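Local coordinates for peptidase M14 domain-containing protein (Shewanella amazonensis, PDB 2QVP) that is probably a zinc-dependent hydrolase of the M14 peptidase family, possibly a metallocarboxypeptidase, at residues 46-51 with 108-113; 65-70 with 161-166; 126-131 with 225-230; 175-180 with 203-208. One frame throughout, in Å; residues are numbered along the deposited sequence.

Overall arrangement
Interactions 1, 2 and 4 reach one mixed sheet of the M14-type fold; interaction 3 lies beside it. Interaction 2 is a true strand pairing within the sheet, joining 67-72 to 165-171 mainly through backbone bonds. Interaction 1, buried yet toward one margin, packs the turn after edge strand 41-48 against helix 110-115 without a hydrogen bond. Interaction 3 is also largely buried and the most polar: a loop meets the start of helix 229-235 through a threonine hydroxyl, waters and aromatic rings. It touches both interaction 1, at Asn109 and Pro126, and interaction 2, at Leu69 and Phe229. Interaction 4, partly buried, bridges the approach to strand 178-182, on the opposite side of the chain's centre from interaction 1.

Interaction 1. Residues 46-51 with 108-113; sequences GQAGHH and VNPTGF
The type I' turn of a beta hairpin, Ala48 to His51, packs against the first turn of helix 110-115, where His51 and Ala48 meet Pro110. The hairpin joins edge strand 41-48 to strand 51-57, and its paired ends are fixed by two backbone bonds, from Ala48 N to His51 O and from His51 N to Ala48 O. The closest approach is made by CB of His51, which lies 3.4 Å from CB of Pro110 as the two side chains run past each other in opposite directions. With its CG anti to the carbonyl carbon (chi1 -65°), the imidazole stands obliquely to Pro110 CB, while Thr111 CG2 lies near the plane of the ring at its edge. Next to this pair, Ala48 CB rests 3.8 Å from Pro110 CG. The methyl of Thr111 faces the turn: CG2 is 3.5 Å from Ala48 O and 3.8 Å from Gly49 CA. Its hydroxyl is engaged elsewhere, with the backbone N of Glu121. Asn109 is the N-cap of the helix; its OD1 accepts from Gly112 N at 3.0 Å, the donor standing above the carbonyl plane, and its ND2 is bonded to Phe74 O. Ile24 and Tyr28 of helix 24-38 touch both His51 and Pro110. No hydrogen bond crosses between 46-51 and 108-113, so their union rests on apolar contact between proline ring, methyl groups and histidine CB, while the backbones of Ala48 and His51 bond to each other and the side chains of Asn109 and Thr111 find their partners away from the hairpin.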
loop_
_atom_site.group_PDB
_atom_site.type_symbol
_atom_site.label_atom_id
_atom_site.label_comp_id
_atom_site.label_asym_id
_atom_site.label_seq_id
_atom_site.Cartn_x
_atom_site.Cartn_y
_atom_site.Cartn_z
ATOM N N GLY A 46 -0.542 13.732 9.908
ATOM C CA GLY A 46 -1.725 14.235 10.590
ATOM C C GLY A 46 -2.276 13.148 11.484
ATOM O O GLY A 46 -1.690 12.065 11.568
ATOM N N GLN A 47 -3.383 13.456 12.161
ATOM C CA GLN A 47 -4.071 12.543 13.066
ATOM C C GLN A 47 -5.448 12.229 12.490
ATOM O O GLN A 47 -6.063 13.076 11.849
ATOM C CB GLN A 47 -4.239 13.165 14.469
ATOM C CG GLN A 47 -2.927 13.563 15.226
ATOM C CD GLN A 47 -2.180 12.395 15.919
ATOM O OE1 GLN A 47 -2.788 11.476 16.462
ATOM N NE2 GLN A 47 -0.852 12.475 15.940
ATOM N N ALA A 48 -5.889 10.993 12.685
ATOM C CA ALA A 48 -7.224 10.542 12.331
ATOM C C ALA A 48 -7.709 9.816 13.587
ATOM O O ALA A 48 -7.116 8.794 13.982
ATOM C CB ALA A 48 -7.203 9.639 11.139
ATOM N N GLY A 49 -8.739 10.373 14.239
ATOM C CA GLY A 49 -9.284 9.828 15.492
ATOM C C GLY A 49 -8.239 9.688 16.584
ATOM O O GLY A 49 -8.238 8.695 17.329
ATOM N N HIS A 50 -7.329 10.671 16.641
ATOM C CA HIS A 50 -6.188 10.710 17.588
ATOM C C HIS A 50 -5.165 9.575 17.394
ATOM O O HIS A 50 -4.444 9.231 18.329
ATOM C CB HIS A 50 -6.692 10.794 19.045
ATOM C CG HIS A 50 -7.677 11.899 19.251
ATOM N ND1 HIS A 50 -7.297 13.222 19.299
ATOM C CD2 HIS A 50 -9.026 11.887 19.346
ATOM C CE1 HIS A 50 -8.370 13.976 19.449
ATOM N NE2 HIS A 50 -9.432 13.190 19.477
ATOM N N HIS A 51 -5.118 9.025 16.177
ATOM C CA HIS A 51 -4.161 7.999 15.764
ATOM C C HIS A 51 -3.309 8.657 14.674
ATOM O O HIS A 51 -3.855 9.253 13.742
ATOM C CB HIS A 51 -4.829 6.743 15.195
ATOM C CG HIS A 51 -5.659 5.977 16.174
ATOM N ND1 HIS A 51 -5.111 5.280 17.225
ATOM C CD2 HIS A 51 -6.993 5.750 16.229
ATOM C CE1 HIS A 51 -6.071 4.670 17.898
ATOM N NE2 HIS A 51 -7.223 4.936 17.313
ATOM N N VAL A 108 -2.993 4.316 6.563
ATOM C CA VAL A 108 -3.680 5.545 6.189
ATOM C C VAL A 108 -5.026 5.709 6.884
ATOM O O VAL A 108 -5.417 6.798 7.112
ATOM C CB VAL A 108 -3.820 5.634 4.636
ATOM C CG1 VAL A 108 -4.693 6.845 4.192
ATOM C CG2 VAL A 108 -2.435 5.658 4.025
ATOM N N ASN A 109 -5.716 4.627 7.232
ATOM C CA ASN A 109 -7.008 4.694 7.867
ATOM C C ASN A 109 -6.989 3.971 9.222
ATOM O O ASN A 109 -7.528 2.878 9.325
ATOM C CB ASN A 109 -8.021 4.067 6.902
ATOM C CG ASN A 109 -9.444 4.098 7.398
ATOM O OD1 ASN A 109 -9.790 4.751 8.381
ATOM N ND2 ASN A 109 -10.293 3.375 6.682
ATOM N N PRO A 110 -6.385 4.590 10.256
ATOM C CA PRO A 110 -6.326 3.936 11.579
ATOM C C PRO A 110 -7.694 3.699 12.266
ATOM O O PRO A 110 -7.825 2.731 12.978
ATOM C CB PRO A 110 -5.488 4.905 12.404
ATOM C CG PRO A 110 -5.707 6.238 11.766
ATOM C CD PRO A 110 -5.741 5.918 10.287
ATOM N N THR A 111 -8.678 4.568 12.032
ATOM C CA THR A 111 -10.000 4.487 12.678
ATOM C C THR A 111 -10.777 3.317 12.085
ATOM O O THR A 111 -11.488 2.618 12.811
ATOM C CB THR A 111 -10.797 5.805 12.573
ATOM O OG1 THR A 111 -11.111 6.080 11.200
ATOM C CG2 THR A 111 -10.014 6.970 13.176
ATOM N N GLY A 112 -10.635 3.110 10.771
ATOM C CA GLY A 112 -11.200 1.957 10.116
ATOM C C GLY A 112 -10.503 0.700 10.613
ATOM O O GLY A 112 -11.155 -0.257 11.061
ATOM N N PHE A 113 -9.179 0.714 10.519
ATOM C CA PHE A 113 -8.306 -0.402 10.953
ATOM C C PHE A 113 -8.584 -0.906 12.371
ATOM O O PHE A 113 -8.696 -2.121 12.604
ATOM C CB PHE A 113 -6.845 0.050 10.842
ATOM C CG PHE A 113 -5.840 -1.018 11.140
ATOM C CD1 PHE A 113 -5.429 -1.889 10.152
ATOM C CD2 PHE A 113 -5.267 -1.125 12.407
ATOM C CE1 PHE A 113 -4.482 -2.825 10.411
ATOM C CE2 PHE A 113 -4.334 -2.068 12.672
ATOM C CZ PHE A 113 -3.923 -2.911 11.673
#

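Interaction 2. Residues 65-70 with 161-166; sequences LPNLLI and SRDGIL
Leu69 and Ile165 lie side by side on one face of a parallel strand pair, pointing the same way, with Leu69 CG 4.0 Å from Ile165 CD1. With CG1 anti to the backbone N (chi1 174°) and CD1 turned back by chi2 (59°), Ile165 sends this methyl across to Leu69, where it also comes 3.4 Å from Leu69 O. Ser161 CB fills in beside Leu69 CB on the same side. Ile70 and Leu166 occupy the other face and meet more loosely. Between the two faces, the backbones are joined by Leu69 N to Gly164 O and Leu166 N to Leu69 O (3.0 Å). Ahead of the strand proper, the type I turn 161-164 grips Asn67 twice: Asp163 N donates to Asn67 O at 2.9 Å, and Asp163 OD2, met on its anti side, takes Asn67 N at 2.8 Å in an almost straight bond (173°). The carboxylate thus stands in for a backbone carbonyl where the pairing begins. Pro66 CB packs on Asp163 CB, while the amide of Asn67 turns to Asn101 and Val159. Strand 67-72 has strand 101-105 as its other neighbour; Leu233 of helix 229-235 covers Leu69 and Ile165, and Phe266 of helix 252-270 covers Leu68 and Leu166.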
loop_
_atom_site.group_PDB
_atom_site.type_symbol
_atom_site.label_atom_id
_atom_site.label_comp_id
_atom_site.label_asym_id
_atom_site.label_seq_id
_atom_site.Cartn_x
_atom_site.Cartn_y
_atom_site.Cartn_z
ATOM N N LEU A 65 19.470 7.429 -6.237
ATOM C CA LEU A 65 18.796 6.156 -5.953
ATOM C C LEU A 65 17.326 6.314 -6.237
ATOM O O LEU A 65 16.808 7.431 -6.123
ATOM C CB LEU A 65 18.970 5.760 -4.489
ATOM C CG LEU A 65 20.407 5.586 -3.995
ATOM C CD1 LEU A 65 20.392 5.270 -2.517
ATOM C CD2 LEU A 65 21.134 4.496 -4.770
ATOM N N PRO A 66 16.641 5.211 -6.626
ATOM C CA PRO A 66 15.198 5.322 -6.858
ATOM C C PRO A 66 14.407 5.659 -5.579
ATOM O O PRO A 66 14.825 5.314 -4.478
ATOM C CB PRO A 66 14.800 3.930 -7.387
ATOM C CG PRO A 66 15.887 3.009 -6.957
ATOM C CD PRO A 66 17.139 3.851 -6.928
ATOM N N ASN A 67 13.322 6.382 -5.778
ATOM C CA ASN A 67 12.388 6.768 -4.760
ATOM C C ASN A 67 11.183 5.885 -4.915
ATOM O O ASN A 67 10.390 6.065 -5.852
ATOM C CB ASN A 67 11.970 8.226 -4.899
ATOM C CG ASN A 67 13.123 9.200 -4.674
ATOM O OD1 ASN A 67 14.249 8.800 -4.364
ATOM N ND2 ASN A 67 12.847 10.491 -4.874
ATOM N N LEU A 68 11.064 4.928 -3.998
ATOM C CA LEU A 68 9.947 4.012 -3.961
ATOM C C LEU A 68 9.051 4.307 -2.741
ATOM O O LEU A 68 9.552 4.596 -1.685
ATOM C CB LEU A 68 10.453 2.575 -3.913
ATOM C CG LEU A 68 10.568 1.741 -5.185
ATOM C CD1 LEU A 68 10.899 2.541 -6.440
ATOM C CD2 LEU A 68 11.526 0.570 -4.903
ATOM N N LEU A 69 7.731 4.269 -2.941
ATOM C CA LEU A 69 6.758 4.450 -1.853
ATOM C C LEU A 69 5.884 3.205 -1.755
ATOM O O LEU A 69 5.401 2.688 -2.784
ATOM C CB LEU A 69 5.894 5.685 -2.070
ATOM C CG LEU A 69 4.798 6.004 -1.022
ATOM C CD1 LEU A 69 5.375 6.198 0.362
ATOM C CD2 LEU A 69 3.994 7.219 -1.441
ATOM N N ILE A 70 5.682 2.733 -0.524
ATOM C CA ILE A 70 4.800 1.653 -0.250
ATOM C C ILE A 70 3.701 2.168 0.663
ATOM O O ILE A 70 4.012 2.718 1.712
ATOM C CB ILE A 70 5.496 0.466 0.434
ATOM C CG1 ILE A 70 6.697 -0.045 -0.407
ATOM C CG2 ILE A 70 4.459 -0.614 0.683
ATOM C CD1 ILE A 70 7.387 -1.265 0.156
ATOM N N SER A 161 7.480 8.698 -4.414
ATOM C CA SER A 161 7.027 7.654 -5.330
ATOM C C SER A 161 7.433 7.855 -6.797
ATOM O O SER A 161 6.887 7.211 -7.687
ATOM C CB SER A 161 5.510 7.637 -5.269
ATOM O OG SER A 161 5.017 8.863 -5.737
ATOM N N ARG A 162 8.386 8.740 -7.039
ATOM C CA ARG A 162 8.856 9.107 -8.367
ATOM C C ARG A 162 9.188 7.879 -9.232
ATOM O O ARG A 162 8.844 7.828 -10.427
ATOM C CB ARG A 162 10.077 10.025 -8.148
ATOM C CG ARG A 162 10.759 10.683 -9.330
ATOM C CD ARG A 162 11.668 11.878 -8.844
ATOM N NE ARG A 162 10.898 12.999 -8.261
ATOM C CZ ARG A 162 10.159 13.892 -8.944
ATOM N NH1 ARG A 162 10.042 13.841 -10.282
ATOM N NH2 ARG A 162 9.501 14.849 -8.284
ATOM N N ASP A 163 9.825 6.887 -8.619
ATOM C CA ASP A 163 10.242 5.665 -9.309
ATOM C C ASP A 163 9.333 4.468 -9.104
ATOM O O ASP A 163 9.631 3.399 -9.626
ATOM C CB ASP A 163 11.682 5.343 -8.901
ATOM C CG ASP A 163 12.607 6.458 -9.282
ATOM O OD1 ASP A 163 12.856 6.593 -10.481
ATOM O OD2 ASP A 163 13.021 7.234 -8.391
ATOM N N GLY A 164 8.220 4.656 -8.399
ATOM C CA GLY A 164 7.260 3.590 -8.150
ATOM C C GLY A 164 6.369 3.760 -6.928
ATOM O O GLY A 164 6.812 4.240 -5.920
ATOM N N ILE A 165 5.111 3.330 -7.055
ATOM C CA ILE A 165 4.146 3.252 -5.986
ATOM C C ILE A 165 3.589 1.814 -5.918
ATOM O O ILE A 165 3.266 1.199 -6.941
ATOM C CB ILE A 165 2.979 4.295 -6.094
ATOM C CG1 ILE A 165 1.917 4.041 -5.015
ATOM C CG2 ILE A 165 2.305 4.383 -7.515
ATOM C CD1 ILE A 165 2.474 4.119 -3.604
ATOM N N LEU A 166 3.560 1.256 -4.711
ATOM C CA LEU A 166 2.899 -0.001 -4.454
ATOM C C LEU A 166 1.925 0.264 -3.309
ATOM O O LEU A 166 2.383 0.722 -2.258
ATOM C CB LEU A 166 3.878 -1.075 -4.042
ATOM C CG LEU A 166 3.311 -2.401 -3.454
ATOM C CD1 LEU A 166 2.488 -3.169 -4.472
ATOM C CD2 LEU A 166 4.403 -3.288 -2.928
#

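Interaction 3. Residues 126-131 with 225-230; sequences PNRGFF and FDTSFE. With GOL (glycerol), chain F; SO4 (sulfate ion), chain D.
Thr227 OG1 is the polar hub, accepting from Arg128 NE at 3.0 Å and from Gly129 N at 3.1 Å, with a weak third bond from Arg128 NH2. The carbonyl O of Thr227 takes Phe130 N in the carbonyl plane, on a lone pair (3.0 Å), and Thr227 CG2 lies 3.4 Å from Phe131 CE1. The Arg128 guanidinium stacks nearly parallel to the Asp226 carboxylate (18°), but no N-H points at the carboxylate oxygens. At the helix start, the edge of Phe229 meets the face of Phe130 in a T-shaped pair, centroids 5.3 Å apart. Two waters join the nearly coplanar end groups of Asn127 and Glu230, one between Asn127 ND2 and Glu230 OE2, the other between Asn127 OD1 and Glu230 OE1. A glycerol, probably from crystallisation, bridges Phe130 O and Asp226 O, and a sulfate accepts weakly from Asn127 ND2. In the second shell, Asp226 OD1 accepts from Ser228 N in an Asx turn, and from Ser228 OG through its syn lone pair. Ser228 N-caps helix 229-235, whose Glu230 side chain lies about 6 Å from that of the predicted active-site Glu245. Leu151 and Leu150 of helix 145-152 touch Phe130 and Phe229, and strand 165-171 reaches Asn127 through His169.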
loop_
_atom_site.group_PDB
_atom_site.type_symbol
_atom_site.label_atom_id
_atom_site.label_comp_id
_atom_site.label_asym_id
_atom_site.label_seq_id
_atom_site.Cartn_x
_atom_site.Cartn_y
_atom_site.Cartn_z
ATOM N N PRO A 126 -11.175 6.560 2.404
ATOM C CA PRO A 126 -9.905 7.261 2.192
ATOM C C PRO A 126 -9.131 7.012 0.900
ATOM O O PRO A 126 -8.228 7.775 0.631
ATOM C CB PRO A 126 -9.049 6.833 3.422
ATOM C CG PRO A 126 -10.053 6.351 4.440
ATOM C CD PRO A 126 -11.070 5.655 3.571
ATOM N N ASN A 127 -9.495 6.018 0.101
ATOM C CA ASN A 127 -8.765 5.703 -1.113
ATOM C C ASN A 127 -9.248 6.511 -2.311
ATOM O O ASN A 127 -8.656 6.415 -3.361
ATOM C CB ASN A 127 -8.871 4.212 -1.427
ATOM C CG ASN A 127 -7.946 3.760 -2.544
ATOM O OD1 ASN A 127 -6.804 4.174 -2.628
ATOM N ND2 ASN A 127 -8.459 2.922 -3.419
ATOM N N ARG A 128 -10.305 7.298 -2.193
ATOM C CA ARG A 128 -10.744 8.065 -3.357
ATOM C C ARG A 128 -10.775 9.565 -3.113
ATOM O O ARG A 128 -10.604 10.029 -1.981
ATOM C CB ARG A 128 -11.999 7.421 -4.005
ATOM C CG ARG A 128 -11.565 6.104 -4.825
ATOM C CD ARG A 128 -12.491 5.635 -5.947
ATOM N NE ARG A 128 -12.517 6.541 -7.099
ATOM C CZ ARG A 128 -13.447 6.519 -8.075
ATOM N NH1 ARG A 128 -14.431 5.606 -8.091
ATOM N NH2 ARG A 128 -13.403 7.427 -9.070
ATOM N N GLY A 129 -10.833 10.309 -4.206
ATOM C CA GLY A 129 -10.817 11.764 -4.193
ATOM C C GLY A 129 -9.455 12.411 -4.221
ATOM O O GLY A 129 -9.249 13.425 -3.567
ATOM N N PHE A 130 -8.535 11.853 -4.990
ATOM C CA PHE A 130 -7.192 12.431 -5.164
ATOM C C PHE A 130 -7.138 12.972 -6.577
ATOM O O PHE A 130 -7.195 12.198 -7.528
ATOM C CB PHE A 130 -6.117 11.370 -4.967
ATOM C CG PHE A 130 -6.038 10.846 -3.568
ATOM C CD1 PHE A 130 -5.273 11.517 -2.617
ATOM C CD2 PHE A 130 -6.726 9.688 -3.189
ATOM C CE1 PHE A 130 -5.186 11.045 -1.315
ATOM C CE2 PHE A 130 -6.663 9.223 -1.894
ATOM C CZ PHE A 130 -5.876 9.903 -0.947
ATOM N N PHE A 131 -7.004 14.288 -6.714
ATOM C CA PHE A 131 -7.064 14.928 -8.010
ATOM C C PHE A 131 -5.800 15.699 -8.302
ATOM O O PHE A 131 -5.058 16.085 -7.395
ATOM C CB PHE A 131 -8.261 15.890 -8.102
ATOM C CG PHE A 131 -9.535 15.268 -7.746
ATOM C CD1 PHE A 131 -10.291 14.598 -8.720
ATOM C CD2 PHE A 131 -9.977 15.287 -6.423
ATOM C CE1 PHE A 131 -11.467 13.968 -8.368
ATOM C CE2 PHE A 131 -11.170 14.688 -6.074
ATOM C CZ PHE A 131 -11.912 14.010 -7.044
ATOM N N PHE A 225 -7.392 4.071 -14.581
ATOM C CA PHE A 225 -7.335 5.286 -13.767
ATOM C C PHE A 225 -8.684 5.741 -13.224
ATOM O O PHE A 225 -9.691 5.700 -13.915
ATOM C CB PHE A 225 -6.709 6.426 -14.551
ATOM C CG PHE A 225 -5.272 6.225 -14.829
ATOM C CD1 PHE A 225 -4.867 5.484 -15.920
ATOM C CD2 PHE A 225 -4.313 6.781 -14.012
ATOM C CE1 PHE A 225 -3.534 5.292 -16.190
ATOM C CE2 PHE A 225 -2.970 6.614 -14.289
ATOM C CZ PHE A 225 -2.584 5.870 -15.380
ATOM N N ASP A 226 -8.679 6.142 -11.957
ATOM C CA ASP A 226 -9.840 6.704 -11.278
ATOM C C ASP A 226 -9.259 7.787 -10.357
ATOM O O ASP A 226 -8.232 8.343 -10.696
ATOM C CB ASP A 226 -10.645 5.602 -10.581
ATOM C CG ASP A 226 -9.827 4.795 -9.612
ATOM O OD1 ASP A 226 -8.660 5.174 -9.300
ATOM O OD2 ASP A 226 -10.358 3.747 -9.174
ATOM N N THR A 227 -9.867 8.082 -9.214
ATOM C CA THR A 227 -9.347 9.092 -8.273
ATOM C C THR A 227 -8.669 8.432 -7.061
ATOM O O THR A 227 -8.536 9.043 -5.997
ATOM C CB THR A 227 -10.453 10.052 -7.884
ATOM O OG1 THR A 227 -11.424 9.373 -7.079
ATOM C CG2 THR A 227 -11.103 10.645 -9.171
ATOM N N SER A 228 -8.182 7.193 -7.242
ATOM C CA SER A 228 -7.433 6.479 -6.200
ATOM C C SER A 228 -6.091 7.130 -5.973
ATOM O O SER A 228 -5.572 7.878 -6.833
ATOM C CB SER A 228 -7.246 4.985 -6.526
ATOM O OG SER A 228 -6.407 4.801 -7.649
ATOM N N PHE A 229 -5.528 6.854 -4.787
ATOM C CA PHE A 229 -4.213 7.377 -4.417
ATOM C C PHE A 229 -3.121 6.991 -5.468
ATOM O O PHE A 229 -2.330 7.834 -5.919
ATOM C CB PHE A 229 -3.868 6.951 -2.971
ATOM C CG PHE A 229 -2.541 7.439 -2.473
ATOM C CD1 PHE A 229 -2.325 8.803 -2.225
ATOM C CD2 PHE A 229 -1.511 6.539 -2.205
ATOM C CE1 PHE A 229 -1.114 9.247 -1.734
ATOM C CE2 PHE A 229 -0.302 6.971 -1.693
ATOM C CZ PHE A 229 -0.088 8.331 -1.468
ATOM N N GLU A 230 -3.115 5.731 -5.870
ATOM C CA GLU A 230 -2.146 5.208 -6.876
ATOM C C GLU A 230 -2.353 5.799 -8.284
ATOM O O GLU A 230 -1.384 6.035 -8.982
ATOM C CB GLU A 230 -2.097 3.642 -6.900
ATOM C CG GLU A 230 -3.351 2.859 -7.319
ATOM C CD GLU A 230 -4.443 2.716 -6.228
ATOM O OE1 GLU A 230 -4.334 3.324 -5.130
ATOM O OE2 GLU A 230 -5.439 2.007 -6.492
HETATM C C1 GOL F . -6.868 12.764 -11.839
HETATM O O1 GOL F . -7.317 14.057 -11.478
HETATM C C2 GOL F . -6.659 11.827 -10.637
HETATM O O2 GOL F . -5.652 12.321 -9.760
HETATM C C3 GOL F . -6.143 10.443 -11.042
HETATM O O3 GOL F . -6.808 9.854 -12.165
HETATM S S SO4 D . -12.239 2.209 -3.829
HETATM O O1 SO4 D . -11.894 2.842 -2.564
HETATM O O2 SO4 D . -11.993 0.784 -3.801
HETATM O O3 SO4 D . -13.646 2.444 -4.129
HETATM O O4 SO4 D . -11.383 2.766 -4.888
HETATM O O HOH W 1 -7.774 1.332 -5.628
HETATM O O HOH W 2 -4.405 3.244 -2.623
#

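Interaction 4. Residues 175-180 with 203-208; sequences TDTYVY and FPIAAD
Two backbone hydrogen bonds join Thr177 to the extended segment 203-206 in a single bridge opposite Ile205: Thr177 N donates to Pro204 O at 2.8 Å, nearly along the C=O axis, and Ala206 N donates to Thr177 O at 2.7 Å. Ile205 CA-H also approaches that second carbonyl. Apolar contacts flank the bridge. Thr177 CG2 sits 3.8 Å from Ile205 CD1 and is also near Phe203 CB, while Thr177 CB meets the Phe203 ring obliquely. Farther along, Ala206 CB touches Tyr178 CB at 4.0 Å. Among mixed contacts, Asp176 lies across Pro204 at about a right angle, OD1 reaching 3.4 Å from both CB and CG of the proline, and its own CB packs on Ala206 CA. The polar ends of the central residues turn elsewhere: Thr177 OG1, anti to the backbone N (chi1 -163°), bonds to the backbone carbonyl O of Glu245, and Tyr178 OH to Asp171. The bridge lies at the start of strand 178-182, close to Glu245, the predicted proton donor/acceptor, whose side chain is about 4 Å from that of Tyr178. Backbone bonds hold the two segments together here, leaving the threonine hydroxyl for the backbone of Glu245, with which Tyr178 also pairs.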
loop_
_atom_site.group_PDB
_atom_site.type_symbol
_atom_site.label_atom_id
_atom_site.label_comp_id
_atom_site.label_asym_id
_atom_site.label_seq_id
_atom_site.Cartn_x
_atom_site.Cartn_y
_atom_site.Cartn_z
ATOM N N THR A 175 -11.371 -15.006 -2.964
ATOM C CA THR A 175 -10.528 -16.180 -2.675
ATOM C C THR A 175 -9.258 -16.165 -3.563
ATOM O O THR A 175 -8.201 -16.633 -3.147
ATOM C CB THR A 175 -11.300 -17.495 -2.966
ATOM O OG1 THR A 175 -12.288 -17.697 -1.953
ATOM C CG2 THR A 175 -10.381 -18.712 -3.004
ATOM N N ASP A 176 -9.376 -15.602 -4.776
ATOM C CA ASP A 176 -8.276 -15.486 -5.734
ATOM C C ASP A 176 -7.668 -14.108 -5.699
ATOM O O ASP A 176 -8.329 -13.147 -5.290
ATOM C CB ASP A 176 -8.773 -15.759 -7.149
ATOM C CG ASP A 176 -9.392 -17.132 -7.297
ATOM O OD1 ASP A 176 -9.000 -18.078 -6.571
ATOM O OD2 ASP A 176 -10.275 -17.251 -8.158
ATOM N N THR A 177 -6.424 -14.027 -6.168
ATOM C CA THR A 177 -5.630 -12.797 -6.116
ATOM C C THR A 177 -5.419 -12.227 -7.515
ATOM O O THR A 177 -5.552 -12.921 -8.523
ATOM C CB THR A 177 -4.283 -13.033 -5.339
ATOM O OG1 THR A 177 -3.701 -11.775 -4.937
ATOM C CG2 THR A 177 -3.303 -13.821 -6.157
ATOM N N TYR A 178 -5.120 -10.935 -7.552
ATOM C CA TYR A 178 -4.906 -10.202 -8.782
ATOM C C TYR A 178 -4.218 -8.888 -8.409
ATOM O O TYR A 178 -3.989 -8.601 -7.239
ATOM C CB TYR A 178 -6.230 -9.940 -9.523
ATOM C CG TYR A 178 -7.224 -9.081 -8.765
ATOM C CD1 TYR A 178 -8.001 -9.625 -7.756
ATOM C CD2 TYR A 178 -7.396 -7.721 -9.074
ATOM C CE1 TYR A 178 -8.891 -8.855 -7.043
ATOM C CE2 TYR A 178 -8.306 -6.939 -8.380
ATOM C CZ TYR A 178 -9.062 -7.525 -7.361
ATOM O OH TYR A 178 -9.971 -6.793 -6.622
ATOM N N VAL A 179 -3.846 -8.135 -9.425
ATOM C CA VAL A 179 -3.193 -6.849 -9.253
ATOM C C VAL A 179 -3.725 -5.842 -10.271
ATOM O O VAL A 179 -4.204 -6.214 -11.367
ATOM C CB VAL A 179 -1.660 -6.960 -9.411
ATOM C CG1 VAL A 179 -1.046 -7.708 -8.243
ATOM C CG2 VAL A 179 -1.311 -7.617 -10.782
ATOM N N TYR A 180 -3.694 -4.576 -9.847
ATOM C CA TYR A 180 -3.955 -3.431 -10.682
ATOM C C TYR A 180 -2.555 -2.955 -10.945
ATOM O O TYR A 180 -1.809 -2.771 -9.983
ATOM C CB TYR A 180 -4.705 -2.297 -9.972
ATOM C CG TYR A 180 -6.185 -2.500 -9.754
ATOM C CD1 TYR A 180 -6.647 -3.126 -8.604
ATOM C CD2 TYR A 180 -7.118 -2.097 -10.708
ATOM C CE1 TYR A 180 -8.003 -3.345 -8.407
ATOM C CE2 TYR A 180 -8.490 -2.299 -10.508
ATOM C CZ TYR A 180 -8.916 -2.930 -9.366
ATOM O OH TYR A 180 -10.253 -3.105 -9.159
ATOM N N PHE A 203 -1.674 -17.736 -3.504
ATOM C CA PHE A 203 -3.086 -17.990 -3.854
ATOM C C PHE A 203 -3.346 -18.192 -5.324
ATOM O O PHE A 203 -2.551 -17.759 -6.143
ATOM C CB PHE A 203 -3.934 -16.780 -3.456
ATOM C CG PHE A 203 -3.592 -16.214 -2.140
ATOM C CD1 PHE A 203 -3.952 -16.881 -0.988
ATOM C CD2 PHE A 203 -2.911 -14.992 -2.045
ATOM C CE1 PHE A 203 -3.624 -16.357 0.265
ATOM C CE2 PHE A 203 -2.579 -14.460 -0.802
ATOM C CZ PHE A 203 -2.945 -15.139 0.349
ATOM N N PRO A 204 -4.506 -18.776 -5.673
ATOM C CA PRO A 204 -4.791 -18.864 -7.107
ATOM C C PRO A 204 -5.015 -17.470 -7.724
ATOM O O PRO A 204 -5.511 -16.555 -7.040
ATOM C CB PRO A 204 -6.073 -19.701 -7.178
ATOM C CG PRO A 204 -6.383 -20.143 -5.781
ATOM C CD PRO A 204 -5.596 -19.328 -4.844
ATOM N N ILE A 205 -4.608 -17.313 -8.981
ATOM C CA ILE A 205 -4.742 -16.048 -9.701
ATOM C C ILE A 205 -6.192 -15.957 -10.175
ATOM O O ILE A 205 -6.769 -16.978 -10.573
ATOM C CB ILE A 205 -3.748 -15.945 -10.907
ATOM C CG1 ILE A 205 -2.275 -16.099 -10.460
ATOM C CG2 ILE A 205 -3.941 -14.664 -11.646
ATOM C CD1 ILE A 205 -1.816 -15.123 -9.395
ATOM N N ALA A 206 -6.778 -14.758 -10.103
ATOM C CA ALA A 206 -8.173 -14.526 -10.514
ATOM C C ALA A 206 -8.376 -14.800 -12.022
ATOM O O ALA A 206 -7.565 -14.368 -12.855
ATOM C CB ALA A 206 -8.629 -13.082 -10.141
ATOM N N ALA A 207 -9.435 -15.546 -12.359
ATOM C CA ALA A 207 -9.743 -15.896 -13.748
ATOM C C ALA A 207 -10.176 -14.644 -14.518
ATOM O O ALA A 207 -10.645 -13.662 -13.920
ATOM C CB ALA A 207 -10.832 -17.015 -13.821
ATOM N N ASP A 208 -9.964 -14.673 -15.831
ATOM C CA ASP A 208 -10.334 -13.559 -16.690
ATOM C C ASP A 208 -11.815 -13.245 -16.578
ATOM O O ASP A 208 -12.638 -14.149 -16.572
ATOM C CB ASP A 208 -9.970 -13.809 -18.158
ATOM C CG ASP A 208 -8.478 -13.742 -18.419
ATOM O OD1 ASP A 208 -7.687 -13.729 -17.459
ATOM O OD2 ASP A 208 -8.087 -13.719 -19.604
#